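Local coordinates for IPT/TIG domain-containing protein (Bacteroides thetaiotaomicron, PDB 3TC9), which probably serves as an auxiliary nutrient-binding protein, built from an immunoglobulin-like IPT/TIG domain and a six-bladed beta-propeller, at residues Val181-Glu189 with Asn229-Leu240. Residues are numbered along the deposited sequence; the frame is centred on the assembly and turned at random.
With EDO (1,2-ethanediol), chain U.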
# COMPACT_ATOMS: atom_id res chain seq x y z
N VAL B 181 -32.73 -13.55 -4.52
CA VAL B 181 -31.66 -13.37 -3.54
C VAL B 181 -30.87 -12.07 -3.84
O VAL B 181 -30.30 -11.93 -4.92
CB VAL B 181 -30.74 -14.58 -3.42
CG1 VAL B 181 -29.92 -14.48 -2.15
CG2 VAL B 181 -31.54 -15.87 -3.46
N ARG B 182 -30.80 -11.16 -2.86
CA ARG B 182 -30.22 -9.84 -3.04
C ARG B 182 -28.81 -9.67 -2.49
O ARG B 182 -27.99 -9.03 -3.14
CB ARG B 182 -31.14 -8.78 -2.39
CG ARG B 182 -32.55 -8.70 -2.97
CD ARG B 182 -32.56 -8.38 -4.47
NE ARG B 182 -31.87 -7.13 -4.76
CZ ARG B 182 -32.48 -5.95 -4.88
NH1 ARG B 182 -33.80 -5.86 -4.78
NH2 ARG B 182 -31.77 -4.86 -5.14
N THR B 183 -28.56 -10.14 -1.27
CA THR B 183 -27.27 -9.95 -0.62
C THR B 183 -26.81 -11.18 0.12
O THR B 183 -27.57 -12.13 0.32
CB THR B 183 -27.32 -8.73 0.40
OG1 THR B 183 -28.27 -8.96 1.45
CG2 THR B 183 -27.56 -7.37 -0.26
N ILE B 184 -25.52 -11.10 0.53
CA ILE B 184 -24.75 -12.03 1.36
C ILE B 184 -24.04 -11.23 2.41
O ILE B 184 -23.34 -10.26 2.08
CB ILE B 184 -23.68 -12.87 0.58
CG1 ILE B 184 -24.14 -13.40 -0.75
CG2 ILE B 184 -23.00 -13.95 1.48
CD1 ILE B 184 -23.06 -13.30 -1.80
N CYS B 185 -24.15 -11.68 3.65
CA CYS B 185 -23.34 -11.15 4.73
C CYS B 185 -23.06 -12.29 5.72
O CYS B 185 -23.51 -13.42 5.52
CB CYS B 185 -23.92 -9.90 5.39
SG CYS B 185 -25.55 -10.12 6.16
N TRP B 186 -22.18 -12.03 6.68
CA TRP B 186 -21.68 -13.06 7.57
C TRP B 186 -21.85 -12.66 9.01
O TRP B 186 -21.77 -11.47 9.34
CB TRP B 186 -20.19 -13.30 7.29
CG TRP B 186 -19.90 -13.68 5.86
CD1 TRP B 186 -19.73 -12.84 4.79
CD2 TRP B 186 -19.77 -15.01 5.34
NE1 TRP B 186 -19.50 -13.56 3.65
CE2 TRP B 186 -19.53 -14.90 3.95
CE3 TRP B 186 -19.85 -16.29 5.92
CZ2 TRP B 186 -19.36 -16.02 3.13
CZ3 TRP B 186 -19.67 -17.39 5.10
CH2 TRP B 186 -19.41 -17.25 3.73
N THR B 187 -22.02 -13.67 9.88
CA THR B 187 -22.07 -13.47 11.33
C THR B 187 -20.64 -13.13 11.74
O THR B 187 -19.69 -13.49 11.02
CB THR B 187 -22.63 -14.70 12.03
OG1 THR B 187 -21.84 -15.83 11.64
CG2 THR B 187 -24.09 -14.95 11.70
N HIS B 188 -20.48 -12.41 12.85
CA HIS B 188 -19.16 -11.97 13.31
C HIS B 188 -18.14 -13.11 13.37
O HIS B 188 -16.98 -12.90 12.99
CB HIS B 188 -19.22 -11.24 14.65
CG HIS B 188 -17.93 -10.56 14.99
ND1 HIS B 188 -17.19 -10.91 16.10
CD2 HIS B 188 -17.22 -9.62 14.29
CE1 HIS B 188 -16.09 -10.18 16.06
NE2 HIS B 188 -16.05 -9.41 14.98
N GLU B 189 -18.56 -14.32 13.81
CA GLU B 189 -17.67 -15.47 13.92
C GLU B 189 -17.52 -16.23 12.57
O GLU B 189 -16.62 -17.07 12.43
CB GLU B 189 -18.10 -16.41 15.06
CG GLU B 189 -19.41 -17.16 14.83
CD GLU B 189 -20.73 -16.41 14.90
OE1 GLU B 189 -20.77 -15.27 15.42
OE2 GLU B 189 -21.73 -16.99 14.43
N ASN B 229 -34.56 -5.67 0.46
CA ASN B 229 -33.60 -5.52 -0.64
C ASN B 229 -32.16 -5.78 -0.22
O ASN B 229 -31.23 -5.55 -1.00
CB ASN B 229 -33.72 -4.13 -1.27
CG ASN B 229 -35.15 -3.65 -1.40
OD1 ASN B 229 -35.53 -2.68 -0.77
ND2 ASN B 229 -35.98 -4.37 -2.13
N GLY B 230 -31.96 -6.29 0.98
CA GLY B 230 -30.63 -6.60 1.46
C GLY B 230 -30.48 -6.49 2.95
O GLY B 230 -31.22 -5.76 3.61
N ALA B 231 -29.49 -7.22 3.48
CA ALA B 231 -29.15 -7.21 4.90
C ALA B 231 -27.63 -7.11 5.03
O ALA B 231 -26.90 -7.42 4.08
CB ALA B 231 -29.69 -8.45 5.60
N GLU B 232 -27.15 -6.64 6.19
CA GLU B 232 -25.73 -6.43 6.44
C GLU B 232 -25.46 -6.46 7.94
O GLU B 232 -26.22 -5.86 8.70
CB GLU B 232 -25.30 -5.09 5.82
CG GLU B 232 -23.95 -4.52 6.23
CD GLU B 232 -22.69 -5.11 5.62
OE1 GLU B 232 -22.55 -6.36 5.61
OE2 GLU B 232 -21.79 -4.31 5.26
N THR B 233 -24.39 -7.15 8.36
CA THR B 233 -24.00 -7.20 9.77
C THR B 233 -22.99 -6.10 10.08
O THR B 233 -22.25 -5.69 9.19
CB THR B 233 -23.41 -8.58 10.11
OG1 THR B 233 -22.42 -8.92 9.13
CG2 THR B 233 -24.45 -9.67 10.21
N HIS B 234 -22.95 -5.63 11.35
CA HIS B 234 -21.95 -4.65 11.79
C HIS B 234 -20.60 -5.39 11.90
O HIS B 234 -20.56 -6.47 12.49
CB HIS B 234 -22.35 -3.96 13.11
CG HIS B 234 -21.42 -2.85 13.47
ND1 HIS B 234 -20.31 -3.06 14.26
CD2 HIS B 234 -21.42 -1.56 13.07
CE1 HIS B 234 -19.69 -1.90 14.35
NE2 HIS B 234 -20.32 -0.96 13.65
N PRO B 235 -19.50 -4.87 11.29
CA PRO B 235 -18.25 -5.66 11.29
C PRO B 235 -17.56 -5.83 12.64
O PRO B 235 -16.70 -6.72 12.76
CB PRO B 235 -17.35 -4.90 10.29
CG PRO B 235 -17.88 -3.51 10.27
CD PRO B 235 -19.36 -3.63 10.49
N ILE B 236 -17.95 -5.05 13.67
CA ILE B 236 -17.33 -5.16 14.99
C ILE B 236 -18.32 -5.75 16.01
O ILE B 236 -17.95 -6.68 16.75
CB ILE B 236 -16.76 -3.78 15.45
CG1 ILE B 236 -15.88 -3.08 14.36
CG2 ILE B 236 -16.09 -3.82 16.86
CD1 ILE B 236 -14.55 -3.74 13.94
N ASN B 237 -19.56 -5.23 16.08
CA ASN B 237 -20.55 -5.67 17.07
C ASN B 237 -21.46 -6.84 16.59
O ASN B 237 -22.14 -7.44 17.41
CB ASN B 237 -21.39 -4.48 17.56
CG ASN B 237 -20.61 -3.44 18.36
OD1 ASN B 237 -19.63 -3.75 19.05
ND2 ASN B 237 -21.02 -2.19 18.29
N GLY B 238 -21.43 -7.16 15.30
CA GLY B 238 -22.15 -8.30 14.74
C GLY B 238 -23.65 -8.30 14.56
O GLY B 238 -24.19 -9.29 14.07
N GLU B 239 -24.36 -7.20 14.91
CA GLU B 239 -25.83 -7.14 14.73
C GLU B 239 -26.22 -6.96 13.23
O GLU B 239 -25.43 -6.45 12.44
CB GLU B 239 -26.48 -6.06 15.61
CG GLU B 239 -26.23 -4.62 15.19
CD GLU B 239 -24.97 -3.94 15.68
OE1 GLU B 239 -24.05 -4.64 16.16
OE2 GLU B 239 -24.90 -2.70 15.58
N LEU B 240 -27.45 -7.36 12.87
CA LEU B 240 -27.93 -7.32 11.49
C LEU B 240 -28.87 -6.14 11.21
O LEU B 240 -29.81 -5.90 11.96
CB LEU B 240 -28.66 -8.63 11.18
CG LEU B 240 -29.08 -8.85 9.72
CD1 LEU B 240 -27.93 -9.39 8.92
CD2 LEU B 240 -30.22 -9.81 9.63
C1 EDO U . -28.66 -6.37 -5.64
O1 EDO U . -28.58 -6.95 -4.35
C2 EDO U . -27.46 -5.45 -5.78
O2 EDO U . -26.63 -5.88 -6.85
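The side chain of Cys185 lies over the backbone of Ala231 and Glu232, its SG 3.7 Å from Glu232 CA and equally near the CD1 methyl of Leu240, the first residue of the next strand. Strands 181-186 and 231-233 are the innermost strands of two successive propeller blades and run nearly parallel, their axes 6.1 Å apart at the closest. Side chains, not paired main chains, join them. In Thr183 a chi1 of 62° tucks OG1 over the strand's own main chain and brings it to Ala231 N, whose N-H meets it almost straight at 2.9 Å. Beside it the CG2 methyl rests on Gly230 CA; the backbone angles of Gly230 would drive a beta carbon into the preceding carbonyl, and that carbon would also collide with this methyl. The reverse grip comes from Thr233, whose OG1 donates to Trp186 O at 2.6 Å, tilted 21° from the carbonyl plane. Beyond the strands, the His188 ring brings its CD2 edge to Pro235 O (3.3 Å), while Ile236 O stands above the margin of one face. At the other end, Arg182 runs alongside Asn229 with guanidinium and amide planes 49° apart, and Asn229 O lies above the margin of one guanidinium face. NH1 forms salt bridges with Asp198 and Glu272; Asp198 also accepts a bond from Asn229 ND2, and Asn229 OD1 is hydrogen-bonded to Asn243 ND2. A leucine in place of Arg182 would probably leave Asp198 and Glu272 without their cationic mate. The two threonine bonds to main-chain atoms run in opposite senses with little apolar contact between them, which implies that the registration of the two blades here rests largely on polar groups.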